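Side-chain contact in type III secretion system effector HopBA1 (Pseudomonas syringae pv. aptata, PDB 5T09), which acts as a virulence factor that the Arabidopsis resistance protein RBA1 recognises, enhancing RBA1 self-association and so triggering plant cell death: residues 61-64 and 65-69. Residues are numbered along the deposited sequence; the frame is centred on the assembly and turned at random.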
loop_
_atom_site.group_PDB
_atom_site.type_symbol
_atom_site.label_atom_id
_atom_site.label_comp_id
_atom_site.label_asym_id
_atom_site.label_seq_id
_atom_site.Cartn_x
_atom_site.Cartn_y
_atom_site.Cartn_z
ATOM N N ILE A 61 -5.456 7.950 3.848
ATOM C CA ILE A 61 -4.409 6.936 3.742
ATOM C C ILE A 61 -3.139 7.551 3.162
ATOM O O ILE A 61 -2.072 7.432 3.781
ATOM C CB ILE A 61 -4.906 5.731 2.926
ATOM C CG1 ILE A 61 -6.028 5.029 3.700
ATOM C CG2 ILE A 61 -3.772 4.749 2.648
ATOM C CD1 ILE A 61 -6.793 3.988 2.921
ATOM N N PRO A 62 -3.181 8.206 1.998
ATOM C CA PRO A 62 -1.955 8.853 1.500
ATOM C C PRO A 62 -1.449 9.962 2.408
ATOM O O PRO A 62 -0.233 10.161 2.504
ATOM C CB PRO A 62 -2.369 9.389 0.120
ATOM C CG PRO A 62 -3.857 9.440 0.148
ATOM C CD PRO A 62 -4.283 8.306 1.026
ATOM N N LYS A 63 -2.340 10.694 3.078
ATOM C CA LYS A 63 -1.895 11.686 4.054
ATOM C C LYS A 63 -1.137 11.026 5.196
ATOM O O LYS A 63 -0.119 11.549 5.664
ATOM C CB LYS A 63 -3.089 12.465 4.602
ATOM C CG LYS A 63 -3.591 13.578 3.701
ATOM C CD LYS A 63 -4.790 14.305 4.315
ATOM C CE LYS A 63 -4.447 14.967 5.648
ATOM N NZ LYS A 63 -5.589 15.758 6.194
ATOM N N LEU A 64 -1.630 9.880 5.669
ATOM C CA LEU A 64 -0.938 9.162 6.732
ATOM C C LEU A 64 0.478 8.789 6.311
ATOM O O LEU A 64 1.427 8.954 7.083
ATOM C CB LEU A 64 -1.731 7.911 7.115
ATOM C CG LEU A 64 -1.046 6.961 8.101
ATOM C CD1 LEU A 64 -0.717 7.683 9.399
ATOM C CD2 LEU A 64 -1.924 5.750 8.361
ATOM N N ILE A 65 0.642 8.287 5.085
ATOM C CA ILE A 65 1.967 7.887 4.622
ATOM C C ILE A 65 2.888 9.099 4.535
ATOM O O ILE A 65 4.054 9.040 4.942
ATOM C CB ILE A 65 1.856 7.145 3.278
ATOM C CG1 ILE A 65 1.113 5.819 3.486
ATOM C CG2 ILE A 65 3.237 6.891 2.678
ATOM C CD1 ILE A 65 0.799 5.056 2.211
ATOM N N THR A 66 2.384 10.216 4.008
ATOM C CA THR A 66 3.179 11.441 3.955
ATOM C C THR A 66 3.726 11.802 5.331
ATOM O O THR A 66 4.915 12.104 5.484
ATOM C CB THR A 66 2.333 12.591 3.398
ATOM O OG1 THR A 66 1.951 12.302 2.047
ATOM C CG2 THR A 66 3.106 13.911 3.428
ATOM N N GLU A 67 2.865 11.778 6.350
ATOM C CA GLU A 67 3.272 12.186 7.689
ATOM C C GLU A 67 4.170 11.156 8.365
ATOM O O GLU A 67 4.870 11.499 9.323
ATOM C CB GLU A 67 2.035 12.441 8.551
ATOM C CG GLU A 67 1.101 13.506 7.994
ATOM C CD GLU A 67 -0.204 13.597 8.760
ATOM O OE1 GLU A 67 -0.325 12.937 9.814
ATOM O OE2 GLU A 67 -1.111 14.328 8.307
ATOM N N SER A 68 4.166 9.912 7.893
ATOM C CA SER A 68 4.959 8.846 8.491
ATOM C C SER A 68 6.289 8.618 7.783
ATOM O O SER A 68 7.113 7.851 8.290
ATOM C CB SER A 68 4.165 7.531 8.479
ATOM O OG SER A 68 2.926 7.670 9.148
ATOM N N ALA A 69 6.514 9.260 6.634
ATOM C CA ALA A 69 7.638 8.911 5.772
ATOM C C ALA A 69 8.957 8.918 6.537
ATOM O O ALA A 69 9.638 7.891 6.639
ATOM C CB ALA A 69 7.697 9.875 4.587
#
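T66 and S68 each turn a hydroxyl back onto the carbonyl one helical turn earlier, so that P62 O and L64 O meet a side chain as well as an amide. At P62 O, T66 N arrives at 3.0 Å on a nearly straight bond (N-H...O 167°), while T66 OG1 lies 3.1 Å from P62 O on the opposite face of the carbonyl plane. The hydroxyl gets there because chi1 of -63° sets OG1 beside its own backbone N. S68 repeats the scheme with S68 OG 2.9 Å from L64 O, raised out of the plane of that carbonyl; here the amide bond from S68 N is weak and bent (128°), and the hydroxyl adds a second bond to the same oxygen. A small hydroxyl residue suits a buried helical face like that of S68, since its polar atom is satisfied within the helix.

The ordinary i to i+4 ladder continues through I65 N to I61 O and E67 N to K63 O. P62 fits the first turn of helix 60-74, where its missing amide hydrogen costs no bond.

Carbon also approaches oxygen at van der Waals range: L64 CD1 passes 3.7 Å from S68 OG, and I65 CG1 lies 3.6 Å from I61 O. On the outer side, E67 CG lies 3.3 Å from K63 O, and the extended side chain leaves E67 OE2 5.2 Å from K63 NZ, an opposite-charge pair whose attraction is probably modest, without a salt bridge.

Apolar packing is with the neighbours: I61 and I65 face the sheet at I52 and W188, L64 and S68 meet V37 and L40 of helix 36-46, and T66 packs on helix 117-132. This amphipathic helix is the connection of a beta-alpha-beta crossover from strand 49-54 to strand 77-82, with parallel strand 184-190 between them in the sheet, in the alpha-beta fold of this EreA/ChaN-like effector.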